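Local atomic coordinates of thiamine phosphate pyrophosphorylase (Bacteroides thetaiotaomicron VPI-5482, PDB entry 3CEU), a protein that probably acts as a thiamine-phosphate diphosphorylase in thiamine diphosphate biosynthesis, using a TIM-barrel scaffold. Residues V5-T10 with L30-P35; V58-F63 with H75-N80. All blocks are in the same frame, centred on the assembly; numbering follows the deposited sequence.

Interaction 1 (V5-T10 with L30-P35); sequences VVTTPT and LHLRKP
Pro9 meets the guanidinium group of Arg33 at its edge, Pro9 CG lying in the plane of the group 3.9 Å from Arg33 NH1, while Pro35 CG rests over one face, toward the rim. Nearer the backbone, Arg33 CB packs against Val6 CG1 (3.9 Å). Strands 2-6 and 29-32, the first two of the TIM barrel, are joined through helix 15-24 in a beta-alpha-beta crossover and pair in parallel. His31 bridges Val6, giving its N to Val5 O in an almost straight bond (2.9 Å, 175°) and taking Thr7 N on its O at 3.0 Å. Thr7 then carries the pairing on with its side chain, since OG1 accepts from Arg33 N at 3.0 Å where a backbone carbonyl would come next. With OG1 set between the backbone N and the carbonyl carbon (chi1 64°), CG2 is turned onto the CD1 methyls of Leu30 and Leu32. Lys34, bent at chi2, reaches back to the first loop: its NZ donates to Thr8 O at 2.6 Å and to Thr10 O at 2.9 Å. The second bond comes from above the carbonyl plane of Thr10, whereas Thr8 OG1 donates to the same oxygen within it. Glu15 forms a salt bridge with Lys34 NZ, and Phe11 adds a cation-pi contact. Beyond the strand ends, then, a threonine hydroxyl and a buried lysine amine take over from the backbone ladder and fix the two loops against each other.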
ATOM      1  N   VAL A   5       2.605  -0.704  -2.252  1.00 11.82           N
ATOM      2  CA  VAL A   5       2.456   0.378  -3.226  1.00 14.36           C
ATOM      3  C   VAL A   5       0.980   0.680  -3.482  1.00 17.70           C
ATOM      4  O   VAL A   5       0.190  -0.234  -3.706  1.00 11.67           O
ATOM      5  CB  VAL A   5       3.092   0.011  -4.603  1.00 13.22           C
ATOM      6  CG1 VAL A   5       2.727   1.075  -5.642  1.00  1.59           C
ATOM      7  CG2 VAL A   5       4.611  -0.103  -4.478  1.00 15.58           C
ATOM      8  N   VAL A   6       0.604   1.956  -3.437  1.00 14.11           N
ATOM      9  CA  VAL A   6      -0.774   2.325  -3.731  1.00 16.90           C
ATOM     10  C   VAL A   6      -0.781   2.881  -5.155  1.00 15.28           C
ATOM     11  O   VAL A   6       0.132   3.623  -5.540  1.00  8.47           O
ATOM     12  CB  VAL A   6      -1.328   3.422  -2.778  1.00 14.77           C
ATOM     13  CG1 VAL A   6      -2.792   3.687  -3.107  1.00  6.20           C
ATOM     14  CG2 VAL A   6      -1.188   3.003  -1.327  1.00  9.88           C
ATOM     15  N   THR A   7      -1.789   2.497  -5.940  1.00 10.31           N
ATOM     16  CA  THR A   7      -1.919   2.978  -7.315  1.00  8.38           C
ATOM     17  C   THR A   7      -2.184   4.474  -7.280  1.00 15.51           C
ATOM     18  O   THR A   7      -2.263   5.082  -6.217  1.00 23.41           O
ATOM     19  CB  THR A   7      -3.139   2.381  -8.052  1.00  7.86           C
ATOM     20  OG1 THR A   7      -4.335   2.823  -7.398  1.00 12.92           O
ATOM     21  CG2 THR A   7      -3.096   0.866  -8.081  1.00  6.15           C
ATOM     22  N   THR A   8      -2.332   5.050  -8.464  1.00 19.71           N
ATOM     23  CA  THR A   8      -2.651   6.464  -8.620  1.00 20.14           C
ATOM     24  C   THR A   8      -4.179   6.563  -8.581  1.00 20.84           C
ATOM     25  O   THR A   8      -4.875   5.608  -8.941  1.00 18.10           O
ATOM     26  CB  THR A   8      -2.169   6.986  -9.977  1.00 16.12           C
ATOM     27  OG1 THR A   8      -2.427   5.997 -10.980  1.00 10.66           O
ATOM     28  CG2 THR A   8      -0.687   7.291  -9.938  1.00 12.81           C
ATOM     29  N   PRO A   9      -4.719   7.720  -8.161  1.00 18.95           N
ATOM     30  CA  PRO A   9      -6.170   7.909  -8.083  1.00 15.38           C
ATOM     31  C   PRO A   9      -6.868   7.775  -9.439  1.00 19.54           C
ATOM     32  O   PRO A   9      -8.059   7.479  -9.496  1.00 16.21           O
ATOM     33  CB  PRO A   9      -6.305   9.318  -7.503  1.00  9.78           C
ATOM     34  CG  PRO A   9      -5.028   9.503  -6.727  1.00 27.37           C
ATOM     35  CD  PRO A   9      -4.007   8.910  -7.667  1.00 22.25           C
ATOM     36  N   THR A  10      -6.123   7.993 -10.520  1.00 17.01           N
ATOM     37  CA  THR A  10      -6.683   7.910 -11.860  1.00 15.63           C
ATOM     38  C   THR A  10      -6.070   6.814 -12.739  1.00 18.72           C
ATOM     39  O   THR A  10      -4.956   6.352 -12.490  1.00 13.99           O
ATOM     40  CB  THR A  10      -6.568   9.278 -12.592  1.00 17.74           C
ATOM     41  OG1 THR A  10      -6.740   9.081 -14.000  1.00 27.01           O
ATOM     42  CG2 THR A  10      -5.220   9.922 -12.341  1.00 17.63           C
ATOM     43  N   LEU A  30      -0.290  -4.653  -3.474  1.00 14.48           N
ATOM     44  CA  LEU A  30      -0.743  -3.542  -4.305  1.00 18.00           C
ATOM     45  C   LEU A  30      -2.107  -3.102  -3.808  1.00 18.89           C
ATOM     46  O   LEU A  30      -3.026  -3.912  -3.703  1.00 16.43           O
ATOM     47  CB  LEU A  30      -0.872  -3.977  -5.763  1.00  8.32           C
ATOM     48  CG  LEU A  30      -1.426  -2.913  -6.701  1.00  7.62           C
ATOM     49  CD1 LEU A  30      -0.418  -1.783  -6.839  1.00 16.15           C
ATOM     50  CD2 LEU A  30      -1.723  -3.517  -8.061  1.00 13.74           C
ATOM     51  N   HIS A  31      -2.225  -1.819  -3.493  1.00 25.43           N
ATOM     52  CA  HIS A  31      -3.486  -1.250  -3.033  1.00 23.66           C
ATOM     53  C   HIS A  31      -4.119  -0.478  -4.183  1.00 19.49           C
ATOM     54  O   HIS A  31      -3.638   0.591  -4.582  1.00 17.92           O
ATOM     55  CB  HIS A  31      -3.263  -0.327  -1.829  1.00 21.48           C
ATOM     56  CG  HIS A  31      -3.426  -1.016  -0.508  1.00 20.71           C
ATOM     57  ND1 HIS A  31      -4.464  -0.731   0.357  1.00 19.90           N
ATOM     58  CD2 HIS A  31      -2.718  -2.011   0.077  1.00 18.87           C
ATOM     59  CE1 HIS A  31      -4.387  -1.519   1.412  1.00 27.04           C
ATOM     60  NE2 HIS A  31      -3.336  -2.309   1.268  1.00 20.35           N
ATOM     61  N   LEU A  32      -5.192  -1.050  -4.720  1.00 13.32           N
ATOM     62  CA  LEU A  32      -5.924  -0.451  -5.829  1.00 15.70           C
ATOM     63  C   LEU A  32      -6.856   0.618  -5.285  1.00 14.02           C
ATOM     64  O   LEU A  32      -7.851   0.315  -4.632  1.00 16.22           O
ATOM     65  CB  LEU A  32      -6.730  -1.529  -6.568  1.00 11.57           C
ATOM     66  CG  LEU A  32      -7.595  -1.101  -7.750  1.00 13.80           C
ATOM     67  CD1 LEU A  32      -6.746  -0.378  -8.791  1.00 14.41           C
ATOM     68  CD2 LEU A  32      -8.258  -2.325  -8.361  1.00  9.53           C
ATOM     69  N   ARG A  33      -6.519   1.872  -5.546  1.00 21.68           N
ATOM     70  CA  ARG A  33      -7.335   2.986  -5.085  1.00 20.60           C
ATOM     71  C   ARG A  33      -7.624   3.927  -6.249  1.00 17.41           C
ATOM     72  O   ARG A  33      -6.738   4.637  -6.727  1.00 14.47           O
ATOM     73  CB  ARG A  33      -6.616   3.715  -3.943  1.00 22.06           C
ATOM     74  CG  ARG A  33      -7.347   4.906  -3.333  1.00 15.12           C
ATOM     75  CD  ARG A  33      -6.622   5.377  -2.075  1.00 16.50           C
ATOM     76  NE  ARG A  33      -7.093   6.663  -1.571  1.00 20.11           N
ATOM     77  CZ  ARG A  33      -6.885   7.839  -2.168  1.00 27.21           C
ATOM     78  NH1 ARG A  33      -6.210   7.914  -3.311  1.00 13.41           N
ATOM     79  NH2 ARG A  33      -7.338   8.956  -1.609  1.00 28.63           N
ATOM     80  N   LYS A  34      -8.871   3.891  -6.712  1.00 15.05           N
ATOM     81  CA  LYS A  34      -9.343   4.721  -7.818  1.00 14.86           C
ATOM     82  C   LYS A  34     -10.628   5.410  -7.362  1.00 19.01           C
ATOM     83  O   LYS A  34     -11.728   4.992  -7.728  1.00 19.93           O
ATOM     84  CB  LYS A  34      -9.657   3.859  -9.041  1.00 16.85           C
ATOM     85  CG  LYS A  34      -8.504   3.011  -9.551  1.00  9.80           C
ATOM     86  CD  LYS A  34      -7.328   3.875  -9.960  1.00 20.33           C
ATOM     87  CE  LYS A  34      -6.232   3.053 -10.624  1.00 18.62           C
ATOM     88  NZ  LYS A  34      -5.068   3.912 -10.956  1.00 13.91           N
ATOM     89  N   PRO A  35     -10.500   6.487  -6.576  1.00 16.94           N
ATOM     90  CA  PRO A  35     -11.632   7.255  -6.047  1.00 23.80           C
ATOM     91  C   PRO A  35     -12.687   7.637  -7.079  1.00 29.15           C
ATOM     92  O   PRO A  35     -12.355   8.141  -8.150  1.00 35.04           O
ATOM     93  CB  PRO A  35     -10.966   8.493  -5.454  1.00 28.92           C
ATOM     94  CG  PRO A  35      -9.574   8.018  -5.114  1.00  6.04           C
ATOM     95  CD  PRO A  35      -9.227   7.173  -6.295  1.00 11.95           C
TER

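Interaction 2 (V58-F63 with H75-N80); sequences VTHEHF and HLNARN
At the C-terminal mouth of the TIM barrel, where strands 57-59 and 73-75 run out into loops, the rings of His60 and His75 form an offset stack, with centroids 4.5 Å apart and planes at 29°. Over the same face of His60 sits His75 CB, a CH-pi contact 3.7 Å from the ring centroid. The backbones are joined by His75 N donating to Thr59 O at 3.2 Å. Asn77 also joins the two loops through its side chain. Its ND2 donates to His60 O at 2.9 Å, in the carbonyl plane and on a lone pair, and also to His75 O at 3.2 Å; its OD1 accepts from Asn80 N in an Asx motif. The CG of Asn77 stands between its own backbone N and carbonyl carbon (chi1 65°), which turns the amide to serve both loops. With an alanine here the amide is gone, and His60 O and His75 O would probably each lose the bond from it, leaving the turn to Asn80 less well held. The buried Phe63 turns its ring edge to His75 O, brings CZ to within 3.5 Å of Asn80 CB and touches Leu76 CD2 with CE1. Glu61 OE2 accepts from the backbone N of Lys34, while Glu61 OE1 and Arg79 NH2 make a long salt bridge of 3.9 Å. Toward the barrel interior, His60 NE2 bonds to His31 ND1 from strand 29-32, while the His75 nitrogens reach Ser92 and Ser94 of strand 90-95, so the paired rings span neighbouring strands on both sides.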
ATOM      1  N   VAL A  58      -5.258  -5.332  -3.022  1.00 13.95           N
ATOM      2  CA  VAL A  58      -6.330  -4.963  -2.104  1.00  8.35           C
ATOM      3  C   VAL A  58      -7.016  -3.788  -2.773  1.00 16.21           C
ATOM      4  O   VAL A  58      -6.338  -2.889  -3.283  1.00 14.35           O
ATOM      5  CB  VAL A  58      -5.786  -4.503  -0.735  1.00 15.44           C
ATOM      6  CG1 VAL A  58      -6.945  -4.144   0.190  1.00  7.92           C
ATOM      7  CG2 VAL A  58      -4.924  -5.592  -0.102  1.00  5.92           C
ATOM      8  N   THR A  59      -8.347  -3.783  -2.796  1.00 17.57           N
ATOM      9  CA  THR A  59      -9.071  -2.685  -3.456  1.00 15.37           C
ATOM     10  C   THR A  59      -9.816  -1.769  -2.494  1.00 17.77           C
ATOM     11  O   THR A  59     -10.394  -2.228  -1.509  1.00 16.76           O
ATOM     12  CB  THR A  59     -10.094  -3.218  -4.487  1.00 17.05           C
ATOM     13  OG1 THR A  59     -10.812  -2.118  -5.053  1.00 12.41           O
ATOM     14  CG2 THR A  59     -11.076  -4.181  -3.842  1.00  8.44           C
ATOM     15  N   HIS A  60      -9.801  -0.476  -2.790  1.00 13.46           N
ATOM     16  CA  HIS A  60     -10.479   0.500  -1.958  1.00 19.58           C
ATOM     17  C   HIS A  60     -11.868   0.833  -2.496  1.00 14.89           C
ATOM     18  O   HIS A  60     -12.632   1.562  -1.868  1.00 15.28           O
ATOM     19  CB  HIS A  60      -9.662   1.796  -1.853  1.00 12.24           C
ATOM     20  CG  HIS A  60      -8.346   1.631  -1.160  1.00 18.20           C
ATOM     21  ND1 HIS A  60      -7.789   2.621  -0.377  1.00 13.59           N
ATOM     22  CD2 HIS A  60      -7.465   0.602  -1.148  1.00 16.55           C
ATOM     23  CE1 HIS A  60      -6.623   2.206   0.088  1.00 22.05           C
ATOM     24  NE2 HIS A  60      -6.403   0.985  -0.367  1.00 21.06           N
ATOM     25  N   GLU A  61     -12.204   0.297  -3.658  1.00 14.10           N
ATOM     26  CA  GLU A  61     -13.508   0.577  -4.235  1.00 14.20           C
ATOM     27  C   GLU A  61     -14.139  -0.685  -4.782  1.00 11.11           C
ATOM     28  O   GLU A  61     -13.467  -1.702  -4.930  1.00 17.02           O
ATOM     29  CB  GLU A  61     -13.373   1.635  -5.346  1.00 20.76           C
ATOM     30  CG  GLU A  61     -13.151   3.080  -4.841  1.00 22.73           C
ATOM     31  CD  GLU A  61     -11.716   3.382  -4.414  1.00 25.29           C
ATOM     32  OE1 GLU A  61     -11.519   4.332  -3.616  1.00 26.46           O
ATOM     33  OE2 GLU A  61     -10.792   2.687  -4.888  1.00 22.54           O
ATOM     34  N   HIS A  62     -15.435  -0.629  -5.065  1.00 16.03           N
ATOM     35  CA  HIS A  62     -16.133  -1.780  -5.626  1.00 13.09           C
ATOM     36  C   HIS A  62     -15.618  -3.072  -5.023  1.00 13.90           C
ATOM     37  O   HIS A  62     -14.908  -3.853  -5.670  1.00 15.00           O
ATOM     38  CB  HIS A  62     -15.940  -1.790  -7.135  1.00 15.37           C
ATOM     39  CG  HIS A  62     -16.300  -0.492  -7.779  1.00 21.83           C
ATOM     40  ND1 HIS A  62     -17.534   0.102  -7.611  1.00 15.42           N
ATOM     41  CD2 HIS A  62     -15.584   0.343  -8.568  1.00 23.84           C
ATOM     42  CE1 HIS A  62     -17.561   1.246  -8.269  1.00 24.81           C
ATOM     43  NE2 HIS A  62     -16.390   1.416  -8.859  1.00 20.82           N
ATOM     44  N   PHE A  63     -15.991  -3.280  -3.771  1.00  8.62           N
ATOM     45  CA  PHE A  63     -15.579  -4.450  -3.026  1.00 11.85           C
ATOM     46  C   PHE A  63     -16.010  -5.765  -3.672  1.00 14.03           C
ATOM     47  O   PHE A  63     -15.421  -6.808  -3.406  1.00 16.06           O
ATOM     48  CB  PHE A  63     -16.109  -4.337  -1.588  1.00 14.04           C
ATOM     49  CG  PHE A  63     -15.459  -3.231  -0.776  1.00 11.17           C
ATOM     50  CD1 PHE A  63     -16.103  -2.700   0.337  1.00  6.42           C
ATOM     51  CD2 PHE A  63     -14.189  -2.756  -1.096  1.00  8.37           C
ATOM     52  CE1 PHE A  63     -15.497  -1.725   1.128  1.00  9.41           C
ATOM     53  CE2 PHE A  63     -13.569  -1.778  -0.310  1.00 15.15           C
ATOM     54  CZ  PHE A  63     -14.226  -1.259   0.806  1.00 11.28           C
ATOM     55  N   HIS A  75      -9.949  -2.668   1.608  1.00  6.20           N
ATOM     56  CA  HIS A  75      -9.459  -1.650   2.535  1.00  5.45           C
ATOM     57  C   HIS A  75     -10.594  -0.677   2.766  1.00  7.59           C
ATOM     58  O   HIS A  75     -10.935   0.099   1.882  1.00  1.95           O
ATOM     59  CB  HIS A  75      -8.275  -0.895   1.938  1.00  2.75           C
ATOM     60  CG  HIS A  75      -7.522  -0.084   2.938  1.00  9.26           C
ATOM     61  ND1 HIS A  75      -6.714  -0.655   3.896  1.00 12.03           N
ATOM     62  CD2 HIS A  75      -7.446   1.256   3.130  1.00 13.49           C
ATOM     63  CE1 HIS A  75      -6.169   0.294   4.631  1.00 10.02           C
ATOM     64  NE2 HIS A  75      -6.594   1.464   4.189  1.00 19.95           N
ATOM     65  N   LEU A  76     -11.186  -0.716   3.949  1.00  6.04           N
ATOM     66  CA  LEU A  76     -12.294   0.180   4.247  1.00 15.09           C
ATOM     67  C   LEU A  76     -11.826   1.630   4.251  1.00 18.17           C
ATOM     68  O   LEU A  76     -10.718   1.930   4.681  1.00 19.29           O
ATOM     69  CB  LEU A  76     -12.903  -0.182   5.601  1.00 14.82           C
ATOM     70  CG  LEU A  76     -13.223  -1.663   5.735  1.00  4.07           C
ATOM     71  CD1 LEU A  76     -13.769  -1.946   7.130  1.00 21.13           C
ATOM     72  CD2 LEU A  76     -14.220  -2.077   4.670  1.00  9.89           C
ATOM     73  N   ASN A  77     -12.672   2.528   3.759  1.00 23.63           N
ATOM     74  CA  ASN A  77     -12.306   3.935   3.721  1.00 19.01           C
ATOM     75  C   ASN A  77     -13.536   4.829   3.708  1.00 18.28           C
ATOM     76  O   ASN A  77     -14.662   4.345   3.625  1.00 23.33           O
ATOM     77  CB  ASN A  77     -11.413   4.207   2.507  1.00 16.79           C
ATOM     78  CG  ASN A  77     -12.128   3.983   1.195  1.00 18.59           C
ATOM     79  OD1 ASN A  77     -12.923   4.816   0.754  1.00 17.53           O
ATOM     80  ND2 ASN A  77     -11.855   2.849   0.564  1.00 12.11           N
ATOM     81  N   ALA A  78     -13.313   6.135   3.800  1.00 23.06           N
ATOM     82  CA  ALA A  78     -14.401   7.104   3.842  1.00 23.12           C
ATOM     83  C   ALA A  78     -15.511   6.839   2.833  1.00 21.56           C
ATOM     84  O   ALA A  78     -16.689   6.795   3.197  1.00 27.34           O
ATOM     85  CB  ALA A  78     -13.850   8.510   3.650  1.00 15.04           C
ATOM     86  N   ARG A  79     -15.144   6.651   1.573  1.00 14.79           N
ATOM     87  CA  ARG A  79     -16.140   6.416   0.540  1.00 16.80           C
ATOM     88  C   ARG A  79     -16.741   5.013   0.619  1.00 17.37           C
ATOM     89  O   ARG A  79     -17.891   4.802   0.230  1.00 11.47           O
ATOM     90  CB  ARG A  79     -15.521   6.696  -0.836  1.00 17.51           C
ATOM     91  CG  ARG A  79     -15.132   8.176  -1.023  1.00 19.42           C
ATOM     92  CD  ARG A  79     -14.146   8.379  -2.166  1.00 24.67           C
ATOM     93  NE  ARG A  79     -12.950   7.568  -1.955  1.00 37.46           N
ATOM     94  CZ  ARG A  79     -12.127   7.710  -0.919  1.00 35.29           C
ATOM     95  NH1 ARG A  79     -12.364   8.641   0.002  1.00 42.36           N
ATOM     96  NH2 ARG A  79     -11.078   6.907  -0.785  1.00 32.35           N
ATOM     97  N   ASN A  80     -15.977   4.059   1.143  1.00 14.03           N
ATOM     98  CA  ASN A  80     -16.470   2.690   1.278  1.00 13.16           C
ATOM     99  C   ASN A  80     -16.132   2.222   2.688  1.00  9.91           C
ATOM    100  O   ASN A  80     -15.219   1.430   2.895  1.00 15.81           O
ATOM    101  CB  ASN A  80     -15.829   1.801   0.219  1.00 23.05           C
ATOM    102  CG  ASN A  80     -15.945   2.399  -1.185  1.00 25.76           C
ATOM    103  OD1 ASN A  80     -15.167   3.285  -1.557  1.00 32.98           O
ATOM    104  ND2 ASN A  80     -16.925   1.935  -1.958  1.00  7.22           N
TER

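Overall arrangement
From the N terminus, strand 2-6 leads through helix 15-24 to strand 29-32, and interaction 1 closes this first beta-alpha-beta unit. The chain then passes helix 39-48 to strand 57-59 and, by way of helix 65-68, reaches strand 73-75, where interaction 2 closes a shorter loop. The two contacts follow in series, neither nested nor crossed, with centres about 10 Å apart. They meet because strands 29-32 and 57-59 are neighbours in the closed parallel sheet: Leu32 N lies 2.6 Å from Val58 O, a probable hydrogen bond, and Arg33 CD packs on His60 ND1. Together they link the first four strands of the barrel and the loops at their C-terminal ends.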